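Local atomic coordinates of AlyGC (Glaciecola chathamensis, PDB entry 5GKD), a protein that degrades the polysaccharide alginate as a lyase of family PL6, probably cutting its glycosidic bonds by beta-elimination near a bound calcium ion. Residues Lys475-Asp480 and Thr501-Asn506; Val494-Arg499 and Tyr517-Asn522; Asn529-Thr534 and Tyr561-Ala566; Asn554-His559 and Phe582-Gly587. All coordinates share one frame; numbering follows the deposited sequence.

All four contacts join successive coils of the second, C-terminal parallel beta-helix of AlyGC. Interactions 1 and 3 belong to one ladder, in which strands 477-479, 503-505, 530-534 and 564-565 are consecutive neighbours, and their centres lie 11 Å apart. Interactions 2 and 4, 12 Å apart, belong to another, where strand 517-519 pairs with strand 551-555. Along the chain the segments of interactions 1 and 2 alternate, as do those of 3 and 4, because each coil visits both ladders before climbing. Interactions 1 and 4, 19 Å apart, do not touch. Leu502, Pro497, Val518 and Leu531 pack between the ladders, so neighbouring coils share a common interior.

Interaction 1: residues Lys475-Asp480 and Thr501-Asn506; sequences KILSLD and TLIEIN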
# COMPACT_ATOMS: atom_id res chain seq x y z
N LYS A 475 -10.82 -19.86 5.93
CA LYS A 475 -9.59 -19.15 6.23
C LYS A 475 -8.87 -18.83 4.93
O LYS A 475 -8.80 -19.68 4.03
CB LYS A 475 -8.69 -19.96 7.16
CG LYS A 475 -9.28 -20.12 8.55
CD LYS A 475 -8.36 -20.87 9.50
CE LYS A 475 -8.23 -22.35 9.13
NZ LYS A 475 -7.46 -23.14 10.15
N ILE A 476 -8.33 -17.61 4.84
CA ILE A 476 -7.63 -17.19 3.63
C ILE A 476 -6.53 -18.19 3.29
O ILE A 476 -5.79 -18.65 4.17
CB ILE A 476 -7.09 -15.77 3.81
CG1 ILE A 476 -8.25 -14.77 3.83
CG2 ILE A 476 -6.13 -15.42 2.70
CD1 ILE A 476 -7.80 -13.35 4.05
N LEU A 477 -6.44 -18.55 2.02
CA LEU A 477 -5.40 -19.44 1.52
C LEU A 477 -4.23 -18.57 1.09
O LEU A 477 -4.23 -18.03 -0.02
CB LEU A 477 -5.91 -20.28 0.36
CG LEU A 477 -6.83 -21.48 0.56
CD1 LEU A 477 -7.32 -21.62 1.97
CD2 LEU A 477 -7.99 -21.42 -0.42
N SER A 478 -3.23 -18.41 1.95
CA SER A 478 -2.09 -17.56 1.62
C SER A 478 -0.97 -18.43 1.08
O SER A 478 -0.54 -19.38 1.73
CB SER A 478 -1.64 -16.72 2.83
OG SER A 478 -1.53 -17.51 3.98
N LEU A 479 -0.53 -18.10 -0.13
CA LEU A 479 0.44 -18.88 -0.87
C LEU A 479 1.80 -18.19 -0.81
O LEU A 479 1.93 -17.04 -1.23
CB LEU A 479 -0.02 -19.03 -2.32
CG LEU A 479 0.64 -20.06 -3.21
CD1 LEU A 479 0.66 -21.41 -2.54
CD2 LEU A 479 -0.14 -20.13 -4.49
N ASP A 480 2.80 -18.89 -0.27
CA ASP A 480 4.16 -18.38 -0.20
C ASP A 480 5.12 -19.37 -0.83
O ASP A 480 6.30 -19.38 -0.50
CB ASP A 480 4.57 -18.03 1.24
CG ASP A 480 4.57 -19.24 2.18
OD1 ASP A 480 4.33 -20.37 1.73
OD2 ASP A 480 4.84 -19.06 3.38
N THR A 501 -11.45 -12.84 0.88
CA THR A 501 -10.48 -13.32 -0.08
C THR A 501 -10.46 -14.83 -0.02
O THR A 501 -10.55 -15.42 1.06
CB THR A 501 -9.07 -12.77 0.22
OG1 THR A 501 -9.07 -11.35 0.06
CG2 THR A 501 -8.05 -13.38 -0.72
N LEU A 502 -10.37 -15.45 -1.20
CA LEU A 502 -10.12 -16.88 -1.28
C LEU A 502 -8.62 -17.18 -1.23
O LEU A 502 -8.17 -17.96 -0.40
CB LEU A 502 -10.72 -17.43 -2.57
CG LEU A 502 -10.49 -18.92 -2.76
CD1 LEU A 502 -11.13 -19.67 -1.60
CD2 LEU A 502 -11.03 -19.38 -4.09
N ILE A 503 -7.85 -16.57 -2.13
CA ILE A 503 -6.42 -16.85 -2.26
C ILE A 503 -5.64 -15.54 -2.26
O ILE A 503 -5.94 -14.62 -3.03
CB ILE A 503 -6.11 -17.63 -3.55
CG1 ILE A 503 -6.78 -19.00 -3.51
CG2 ILE A 503 -4.60 -17.80 -3.71
CD1 ILE A 503 -6.64 -19.76 -4.80
N GLU A 504 -4.61 -15.49 -1.42
CA GLU A 504 -3.67 -14.38 -1.30
C GLU A 504 -2.29 -14.86 -1.74
O GLU A 504 -1.82 -15.91 -1.29
CB GLU A 504 -3.62 -13.87 0.14
CG GLU A 504 -2.54 -12.85 0.40
CD GLU A 504 -2.41 -12.52 1.87
OE1 GLU A 504 -2.91 -11.46 2.30
OE2 GLU A 504 -1.81 -13.33 2.61
N ILE A 505 -1.65 -14.11 -2.62
CA ILE A 505 -0.34 -14.46 -3.14
C ILE A 505 0.70 -13.60 -2.42
O ILE A 505 0.72 -12.38 -2.57
CB ILE A 505 -0.26 -14.29 -4.66
CG1 ILE A 505 -1.37 -15.10 -5.34
CG2 ILE A 505 1.11 -14.73 -5.18
CD1 ILE A 505 -1.45 -14.92 -6.86
N ASN A 506 1.54 -14.25 -1.62
CA ASN A 506 2.63 -13.64 -0.88
C ASN A 506 3.94 -13.81 -1.62
O ASN A 506 4.02 -14.51 -2.63
CB ASN A 506 2.75 -14.27 0.51
CG ASN A 506 1.59 -13.92 1.42
OD1 ASN A 506 0.93 -14.79 2.00
ND2 ASN A 506 1.34 -12.63 1.58
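Leu477 and Leu502 lie side by side and point the same way, their methyls CD2 and CD1 meeting at 3.8 Å. The CG of Leu477 stands anti to the carbonyl carbon (chi1 -77°), which sets the branch beside Leu502, CD2 also lying 4.1 Å from CG1 of Ile503. Leu479 and Ile505 point to this same face, and branched aliphatic residues suit it because it looks into the interior, where Leu477 also meets Leu451, Phe452 and Ile455 of helix 450-457.

The other face is more polar. Ile476 and Glu504 cross obliquely, methyl CG2 of the first resting 3.9 Å from CB of the second, while CD1 of Ile476 reaches CB of Thr501. Glu504 runs out extended, with CG anti to the backbone N (chi1 172°), and its OE2 passes 3.4 Å from CB of Ser478; the small serine leaves room for the longer chain. OE1 of Glu504 makes a salt bridge to Arg533 on the next coil, which gives the carboxylate a mate of opposite charge. Ile476 also packs on Glu121 of the second subunit.

Between the faces runs a parallel ladder of four backbone bonds. Leu477 N donates to Leu502 O, Glu504 N to Leu477 O (2.9 Å), Leu479 N to Glu504 O (2.8 Å) and Asn506 N to Leu479 O. Residues of one strand thus bond alternately to residues flanking their counterpart, and on the inner face Leu477 pairs with Ile503 and Leu479 with Ile505. Such in-register parallel stacking, with aliphatic rows inside, is the hallmark of a beta-helix, here close to the end covered by helix 450-457.

Interaction 2: residues Val494-Arg499 and Tyr517-Asn522; sequences VIFPQR and YVDATN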
# COMPACT_ATOMS: atom_id res chain seq x y z
N VAL A 494 -15.50 -28.36 -6.23
CA VAL A 494 -16.15 -27.10 -6.01
C VAL A 494 -15.58 -26.42 -4.80
O VAL A 494 -15.55 -26.97 -3.77
CB VAL A 494 -17.66 -27.32 -5.84
CG1 VAL A 494 -18.40 -26.01 -5.79
CG2 VAL A 494 -18.20 -28.15 -6.97
N ILE A 495 -15.12 -25.19 -4.96
CA ILE A 495 -14.50 -24.43 -3.87
C ILE A 495 -15.44 -23.31 -3.48
O ILE A 495 -15.85 -22.51 -4.33
CB ILE A 495 -13.11 -23.90 -4.28
CG1 ILE A 495 -12.16 -25.07 -4.55
CG2 ILE A 495 -12.55 -23.00 -3.18
CD1 ILE A 495 -11.04 -24.77 -5.57
N PHE A 496 -15.80 -23.25 -2.20
CA PHE A 496 -16.72 -22.24 -1.69
C PHE A 496 -15.97 -21.30 -0.77
O PHE A 496 -15.76 -21.63 0.41
CB PHE A 496 -17.88 -22.88 -0.93
CG PHE A 496 -18.85 -23.63 -1.78
CD1 PHE A 496 -19.76 -22.97 -2.57
CD2 PHE A 496 -18.88 -25.01 -1.76
CE1 PHE A 496 -20.67 -23.67 -3.34
CE2 PHE A 496 -19.80 -25.71 -2.53
CZ PHE A 496 -20.68 -25.04 -3.31
N PRO A 497 -15.57 -20.11 -1.22
CA PRO A 497 -15.03 -19.12 -0.29
C PRO A 497 -16.09 -18.62 0.68
O PRO A 497 -17.25 -18.37 0.30
CB PRO A 497 -14.55 -18.00 -1.22
CG PRO A 497 -15.43 -18.14 -2.43
CD PRO A 497 -15.63 -19.60 -2.60
N GLN A 498 -15.69 -18.45 1.93
CA GLN A 498 -16.53 -17.83 2.93
C GLN A 498 -15.92 -16.55 3.48
O GLN A 498 -16.55 -15.91 4.33
CB GLN A 498 -16.83 -18.80 4.07
CG GLN A 498 -17.59 -20.05 3.63
CD GLN A 498 -17.70 -21.09 4.74
OE1 GLN A 498 -16.81 -21.90 4.93
NE2 GLN A 498 -18.81 -21.06 5.47
N ARG A 499 -14.72 -16.18 3.05
CA ARG A 499 -14.05 -14.95 3.47
C ARG A 499 -13.98 -13.96 2.31
O ARG A 499 -14.27 -14.29 1.15
CB ARG A 499 -12.63 -15.24 4.00
CG ARG A 499 -12.56 -16.24 5.16
CD ARG A 499 -12.76 -15.58 6.53
NE ARG A 499 -14.15 -15.23 6.80
CZ ARG A 499 -15.07 -16.09 7.26
NH1 ARG A 499 -14.74 -17.36 7.49
NH2 ARG A 499 -16.33 -15.69 7.47
N TYR A 517 -13.52 -25.29 -9.84
CA TYR A 517 -14.81 -24.63 -9.93
C TYR A 517 -15.02 -23.84 -8.65
O TYR A 517 -14.95 -24.40 -7.55
CB TYR A 517 -15.93 -25.66 -10.15
CG TYR A 517 -17.25 -25.07 -10.54
CD1 TYR A 517 -18.08 -24.47 -9.59
CD2 TYR A 517 -17.69 -25.11 -11.86
CE1 TYR A 517 -19.30 -23.92 -9.94
CE2 TYR A 517 -18.91 -24.55 -12.23
CZ TYR A 517 -19.71 -23.96 -11.25
OH TYR A 517 -20.92 -23.41 -11.59
N VAL A 518 -15.26 -22.54 -8.78
CA VAL A 518 -15.43 -21.67 -7.63
C VAL A 518 -16.80 -21.04 -7.70
O VAL A 518 -17.13 -20.36 -8.68
CB VAL A 518 -14.35 -20.57 -7.54
CG1 VAL A 518 -14.63 -19.67 -6.34
CG2 VAL A 518 -12.96 -21.18 -7.40
N ASP A 519 -17.59 -21.26 -6.65
CA ASP A 519 -18.87 -20.60 -6.46
C ASP A 519 -18.73 -19.73 -5.22
O ASP A 519 -18.61 -20.24 -4.11
CB ASP A 519 -19.99 -21.65 -6.30
CG ASP A 519 -21.34 -21.04 -5.97
OD1 ASP A 519 -21.49 -19.81 -6.00
OD2 ASP A 519 -22.27 -21.82 -5.69
N ALA A 520 -18.72 -18.41 -5.43
CA ALA A 520 -18.52 -17.44 -4.36
C ALA A 520 -19.83 -17.00 -3.70
O ALA A 520 -19.86 -15.95 -3.05
CB ALA A 520 -17.80 -16.20 -4.90
N THR A 521 -20.90 -17.79 -3.84
CA THR A 521 -22.19 -17.47 -3.24
C THR A 521 -22.08 -17.15 -1.75
O THR A 521 -22.78 -16.26 -1.25
CB THR A 521 -23.15 -18.64 -3.47
OG1 THR A 521 -23.51 -18.70 -4.85
CG2 THR A 521 -24.41 -18.53 -2.59
N ASN A 522 -21.20 -17.83 -1.02
CA ASN A 522 -21.16 -17.72 0.43
C ASN A 522 -20.10 -16.76 0.94
O ASN A 522 -19.84 -16.75 2.15
CB ASN A 522 -20.94 -19.09 1.02
CG ASN A 522 -21.98 -20.06 0.54
OD1 ASN A 522 -21.77 -20.79 -0.43
ND2 ASN A 522 -23.13 -20.03 1.18
O HOH W 1 -19.04 -19.46 -1.57
O HOH W 2 -19.35 -15.66 4.75
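The ring of Phe496 leans across Asp519, its plane 55° from the carboxylate, with CE1 3.4 Å from OD2. It also meets the amide of Asn522 at a steep 77°, CD1 lying 3.7 Å from OD1; a water sits at the ring's edge, in its plane, and the ring of Trp472 on the preceding coil stacks with it. The second flat group, Tyr517, runs alongside Val494, whose CG1 approaches CD1 of the ring at 4.1 Å.

This is a rung of a parallel beta-helix, where strands 494-497 and 517-519 lie on successive coils. Two bonds secure the pairing: Ile495 N to Tyr517 O, and Asp519 N to Ile495 O. Ile495 and Val518 share the inner face, CB of one 4.1 Å from CG2 of the other; both are beta-branched, which suits an extended strand, and apolar, which suits the interior.

At the end of its strand, Pro497 lacks an N-H and so suits the place where the backbone ladder lapses; its ring instead touches the next coil, CD against CG1 of Val518 and CG against CB of Ala520. Asp519 shapes the following turn: with CG anti to the backbone N (chi1 175°), OD1 receives both the backbone N and the hydroxyl of Thr521. The first approaches from above the carboxylate plane, the second near the plane on the syn side; the N-H bond makes an Asx turn. Asn554 ND2 on the next coil is a further donor to OD1.

Waters fill in where the coils part. One accepts from Asn522 N and lies in bonding range of Pro497 O and Asp519 O. The other donates to Gln498 O at 2.8 Å and to Asn522 O at 2.9 Å.

Interaction 3: residues Asn529-Thr534 and Tyr561-Ala566; sequences NTLIRT and YHFFDA
His562 N donates to Asn529 O, and Leu531 N to His562 O, both at 2.9 Å. The chain corners at Leu531-Ile532 and at Phe563; at the corner itself Ile532 N donates to Phe563 O (2.8 Å), and beyond it Asp565 N to Ile532 O, the last in the carbonyl plane. Both coils corner together, so the pairing survives the bend. Where the strands part, a water bridges Thr534 O and Asp565 O.

The face with Thr530, His562, Arg533 and Asp565 is polar. Arg533 extends from CG to NE, giving NE to Thr501 OG1, while NH1 bonds Thr534 O close to the guanidinium plane. Asp565 OD1 has salt-bridge partners in Lys594 and Arg591. On the same face CG2 of Thr530 packs on CB of Asp565.

Asn529 CB sits over the face of the Tyr561 ring, 3.4 Å from its centroid and 12° off the normal, a CH-pi contact. Tyr561 swings its ring beside its own carbonyl carbon (chi1 -165°), which lays it against the asparagine, whose amide stands nearly perpendicular to it (87°) and is occupied by Pro524 O and Ser500 OG. Replacing Tyr561 by an alanine would probably open a gap beneath Asn529 CB and strip Leu531 CD1 of its contact with the hydroxyl.

Inside, Leu531 CD2 reaches CE1 of Phe563 at 3.8 Å, and Ile532 runs beside that ring, CD1 to CZ. Ile532 CG2 meets the Phe564 ring at its edge, 3.7 Å from CD1. Large apolar residues suit these positions, since they fill the interior just where the chain bends. Matched corners with stacked aliphatic and aromatic residues are characteristic of a parallel beta-helix.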
# COMPACT_ATOMS: atom_id res chain seq x y z
N ASN A 529 -15.12 -7.34 -1.89
CA ASN A 529 -14.47 -8.64 -1.84
C ASN A 529 -13.53 -8.80 -3.03
O ASN A 529 -13.70 -8.18 -4.08
CB ASN A 529 -15.49 -9.78 -1.86
CG ASN A 529 -16.35 -9.83 -0.60
OD1 ASN A 529 -16.02 -9.23 0.43
ND2 ASN A 529 -17.47 -10.56 -0.69
N THR A 530 -12.54 -9.67 -2.86
CA THR A 530 -11.53 -9.91 -3.87
C THR A 530 -11.23 -11.40 -3.84
O THR A 530 -10.61 -11.87 -2.88
CB THR A 530 -10.26 -9.09 -3.62
OG1 THR A 530 -9.74 -9.41 -2.33
CG2 THR A 530 -10.53 -7.59 -3.66
N LEU A 531 -11.66 -12.13 -4.86
CA LEU A 531 -11.50 -13.58 -4.81
C LEU A 531 -10.03 -13.98 -4.79
O LEU A 531 -9.61 -14.80 -3.96
CB LEU A 531 -12.22 -14.24 -5.98
CG LEU A 531 -12.37 -15.76 -5.83
CD1 LEU A 531 -13.54 -16.12 -4.93
CD2 LEU A 531 -12.49 -16.44 -7.20
N ILE A 532 -9.23 -13.41 -5.68
CA ILE A 532 -7.80 -13.68 -5.72
C ILE A 532 -7.06 -12.35 -5.74
O ILE A 532 -7.50 -11.38 -6.36
CB ILE A 532 -7.41 -14.54 -6.94
CG1 ILE A 532 -8.22 -15.84 -6.96
CG2 ILE A 532 -5.91 -14.82 -6.95
CD1 ILE A 532 -7.96 -16.69 -8.18
N ARG A 533 -5.93 -12.29 -5.03
CA ARG A 533 -5.17 -11.06 -4.94
C ARG A 533 -3.77 -11.38 -4.46
O ARG A 533 -3.52 -12.47 -3.94
CB ARG A 533 -5.84 -10.04 -4.00
CG ARG A 533 -5.91 -10.45 -2.52
CD ARG A 533 -6.41 -9.32 -1.60
NE ARG A 533 -6.73 -9.81 -0.26
CZ ARG A 533 -5.83 -10.07 0.68
NH1 ARG A 533 -4.54 -9.86 0.45
NH2 ARG A 533 -6.21 -10.54 1.86
N THR A 534 -2.86 -10.43 -4.66
CA THR A 534 -1.60 -10.48 -3.95
C THR A 534 -1.82 -10.06 -2.51
O THR A 534 -2.85 -9.48 -2.15
CB THR A 534 -0.55 -9.56 -4.60
OG1 THR A 534 -0.92 -8.19 -4.42
CG2 THR A 534 -0.39 -9.86 -6.07
N TYR A 561 -17.15 -6.72 -6.16
CA TYR A 561 -16.56 -8.02 -5.87
C TYR A 561 -15.66 -8.36 -7.05
O TYR A 561 -16.13 -8.81 -8.10
CB TYR A 561 -17.63 -9.08 -5.67
CG TYR A 561 -17.18 -10.37 -5.02
CD1 TYR A 561 -15.85 -10.78 -5.07
CD2 TYR A 561 -18.09 -11.17 -4.35
CE1 TYR A 561 -15.46 -11.95 -4.47
CE2 TYR A 561 -17.70 -12.33 -3.74
CZ TYR A 561 -16.39 -12.73 -3.80
OH TYR A 561 -16.01 -13.90 -3.20
N HIS A 562 -14.36 -8.14 -6.88
CA HIS A 562 -13.38 -8.32 -7.95
C HIS A 562 -12.87 -9.74 -8.00
O HIS A 562 -12.79 -10.44 -6.98
CB HIS A 562 -12.21 -7.37 -7.75
CG HIS A 562 -12.63 -5.97 -7.43
ND1 HIS A 562 -13.32 -5.18 -8.33
CD2 HIS A 562 -12.48 -5.23 -6.32
CE1 HIS A 562 -13.57 -4.01 -7.77
NE2 HIS A 562 -13.07 -4.02 -6.55
N PHE A 563 -12.51 -10.18 -9.20
CA PHE A 563 -11.88 -11.49 -9.32
C PHE A 563 -10.40 -11.44 -8.91
O PHE A 563 -9.95 -12.27 -8.12
CB PHE A 563 -12.03 -12.03 -10.74
CG PHE A 563 -11.29 -13.30 -10.97
CD1 PHE A 563 -11.78 -14.50 -10.49
CD2 PHE A 563 -10.08 -13.29 -11.63
CE1 PHE A 563 -11.08 -15.67 -10.67
CE2 PHE A 563 -9.38 -14.46 -11.83
CZ PHE A 563 -9.88 -15.65 -11.35
N PHE A 564 -9.63 -10.49 -9.46
CA PHE A 564 -8.21 -10.38 -9.14
C PHE A 564 -7.84 -8.93 -8.87
O PHE A 564 -8.06 -8.06 -9.72
CB PHE A 564 -7.30 -10.94 -10.24
CG PHE A 564 -5.84 -10.90 -9.87
CD1 PHE A 564 -5.27 -11.90 -9.11
CD2 PHE A 564 -5.04 -9.82 -10.25
CE1 PHE A 564 -3.93 -11.85 -8.74
CE2 PHE A 564 -3.70 -9.76 -9.89
CZ PHE A 564 -3.15 -10.78 -9.14
N ASP A 565 -7.21 -8.68 -7.72
CA ASP A 565 -6.83 -7.34 -7.29
C ASP A 565 -5.34 -7.31 -6.99
O ASP A 565 -4.89 -7.91 -6.01
CB ASP A 565 -7.65 -6.93 -6.05
CG ASP A 565 -7.52 -5.44 -5.72
OD1 ASP A 565 -7.36 -4.62 -6.65
OD2 ASP A 565 -7.60 -5.08 -4.54
N ALA A 566 -4.57 -6.63 -7.84
CA ALA A 566 -3.13 -6.53 -7.65
C ALA A 566 -2.81 -5.53 -6.55
O ALA A 566 -3.37 -4.44 -6.50
CB ALA A 566 -2.45 -6.09 -8.96
O HOH W 3 -3.97 -7.01 -3.43

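Interaction 4: residues Asn554-His559 and Phe582-Gly587; sequences NLDINH and FKHITG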
# COMPACT_ATOMS: atom_id res chain seq x y z
N ASN A 554 -20.70 -16.27 -9.54
CA ASN A 554 -21.48 -15.72 -8.43
C ASN A 554 -20.62 -14.89 -7.49
O ASN A 554 -20.73 -14.98 -6.26
CB ASN A 554 -22.21 -16.83 -7.69
CG ASN A 554 -23.20 -17.57 -8.58
OD1 ASN A 554 -23.91 -16.96 -9.37
ND2 ASN A 554 -23.23 -18.90 -8.46
N LEU A 555 -19.73 -14.08 -8.07
CA LEU A 555 -19.02 -13.05 -7.31
C LEU A 555 -19.90 -11.80 -7.26
O LEU A 555 -19.55 -10.72 -7.73
CB LEU A 555 -17.66 -12.75 -7.95
CG LEU A 555 -16.50 -13.74 -7.74
CD1 LEU A 555 -16.68 -15.02 -8.52
CD2 LEU A 555 -15.19 -13.07 -8.10
N ASP A 556 -21.08 -11.97 -6.67
CA ASP A 556 -22.06 -10.90 -6.80
C ASP A 556 -22.94 -10.72 -5.57
O ASP A 556 -24.01 -10.12 -5.69
CB ASP A 556 -22.93 -11.14 -8.04
CG ASP A 556 -23.67 -12.47 -8.01
OD1 ASP A 556 -23.35 -13.35 -7.19
OD2 ASP A 556 -24.58 -12.63 -8.85
N ILE A 557 -22.51 -11.19 -4.39
CA ILE A 557 -23.33 -11.00 -3.20
C ILE A 557 -23.45 -9.53 -2.84
O ILE A 557 -24.45 -9.10 -2.25
CB ILE A 557 -22.76 -11.81 -2.03
CG1 ILE A 557 -23.76 -11.82 -0.87
CG2 ILE A 557 -21.41 -11.24 -1.58
CD1 ILE A 557 -23.47 -12.87 0.18
N ASN A 558 -22.45 -8.72 -3.18
CA ASN A 558 -22.47 -7.29 -2.95
C ASN A 558 -21.65 -6.65 -4.07
O ASN A 558 -21.07 -7.34 -4.91
CB ASN A 558 -21.96 -6.96 -1.55
CG ASN A 558 -22.52 -5.67 -1.00
OD1 ASN A 558 -22.50 -4.63 -1.67
ND2 ASN A 558 -23.05 -5.72 0.21
N HIS A 559 -21.61 -5.32 -4.08
CA HIS A 559 -20.96 -4.66 -5.20
C HIS A 559 -19.43 -4.68 -5.04
O HIS A 559 -18.88 -4.99 -3.98
CB HIS A 559 -21.51 -3.24 -5.37
CG HIS A 559 -21.07 -2.26 -4.34
ND1 HIS A 559 -19.81 -1.68 -4.34
CD2 HIS A 559 -21.74 -1.67 -3.32
CE1 HIS A 559 -19.72 -0.82 -3.35
NE2 HIS A 559 -20.88 -0.80 -2.71
N PHE A 582 -16.21 -17.27 -16.63
CA PHE A 582 -16.45 -16.33 -15.54
C PHE A 582 -17.86 -15.82 -15.69
O PHE A 582 -18.23 -15.36 -16.78
CB PHE A 582 -15.45 -15.16 -15.58
CG PHE A 582 -14.01 -15.60 -15.62
CD1 PHE A 582 -13.43 -16.04 -16.80
CD2 PHE A 582 -13.23 -15.56 -14.48
CE1 PHE A 582 -12.10 -16.44 -16.82
CE2 PHE A 582 -11.91 -15.96 -14.50
CZ PHE A 582 -11.34 -16.39 -15.67
N LYS A 583 -18.65 -15.87 -14.64
CA LYS A 583 -20.00 -15.40 -14.72
C LYS A 583 -20.55 -14.75 -13.46
O LYS A 583 -20.39 -15.27 -12.41
CB LYS A 583 -20.91 -16.54 -15.15
CG LYS A 583 -22.29 -16.12 -15.56
CD LYS A 583 -23.07 -17.24 -16.21
CE LYS A 583 -23.74 -16.78 -17.49
NZ LYS A 583 -25.09 -17.37 -17.70
N HIS A 584 -21.21 -13.62 -13.62
CA HIS A 584 -21.84 -12.87 -12.53
C HIS A 584 -20.88 -12.28 -11.52
O HIS A 584 -20.81 -12.76 -10.41
CB HIS A 584 -22.92 -13.67 -11.80
CG HIS A 584 -23.92 -14.32 -12.69
ND1 HIS A 584 -24.74 -13.62 -13.54
CD2 HIS A 584 -24.26 -15.62 -12.83
CE1 HIS A 584 -25.52 -14.46 -14.18
NE2 HIS A 584 -25.25 -15.68 -13.77
N ILE A 585 -20.18 -11.24 -11.92
CA ILE A 585 -19.19 -10.57 -11.13
C ILE A 585 -19.44 -9.09 -11.10
O ILE A 585 -19.51 -8.46 -12.12
CB ILE A 585 -17.82 -10.84 -11.74
CG1 ILE A 585 -17.53 -12.34 -11.72
CG2 ILE A 585 -16.75 -10.04 -11.04
CD1 ILE A 585 -16.44 -12.76 -12.66
N THR A 586 -19.55 -8.53 -9.92
CA THR A 586 -19.86 -7.11 -9.81
C THR A 586 -18.63 -6.21 -9.90
O THR A 586 -18.77 -5.03 -10.25
CB THR A 586 -20.59 -6.81 -8.50
OG1 THR A 586 -19.77 -7.22 -7.40
CG2 THR A 586 -21.92 -7.54 -8.44
N GLY A 587 -17.45 -6.71 -9.59
CA GLY A 587 -16.23 -5.93 -9.67
C GLY A 587 -15.58 -6.01 -11.03
O GLY A 587 -16.23 -6.28 -12.05
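Thr586 holds its hydroxyl between its own backbone N and carbonyl carbon (chi1 59°), and this directs OG1 at Asn558 O, 2.8 Å away, in the carbonyl plane and on a lone pair. The same torsion puts methyl CG2 against CA of Asp556 at 3.7 Å. OG1 also accepts from the backbone N of Tyr561, so one hydroxyl serves two main-chain groups of the loop; threonine fits because it offers a polar and an apolar branch together. A valine here would probably leave both Asn558 O and the N-H of Tyr561 without their mate and let the loop shift.

Asn554 and His584 each carry CG anti to the carbonyl carbon (chi1 -62° for the asparagine), and these matching first torsions send both side chains the same way. Amide and imidazole planes are only 2° apart, OD1 lying 3.7 Å from CD2. Asp556 comes alongside too, its OD2 3.5 Å from CB of His584. CG of Lys583 rests over one face of the imidazole, toward the rim, and ND1 bonds Asp616 on the following coil, which fixes the ring's rotation. Asn554 and His584 both have positive phi, a conformation asparagine tolerates well.

The backbone pairs through Asn554 N to Lys583 O and Thr586 N to Leu555 O, both 3.1 Å. Leu555 centres an inverse gamma turn, with a weak bond from Asp556 N to Asn554 O, and its CB packs inward on CG1 of Ile585 at 3.8 Å. Strand 551-555 lies between strand 517-519, to which Asn554 ND2 bonds at Asp519, and strand 581-585, which in turn pairs with strand 613-617 as the ladder of coils continues.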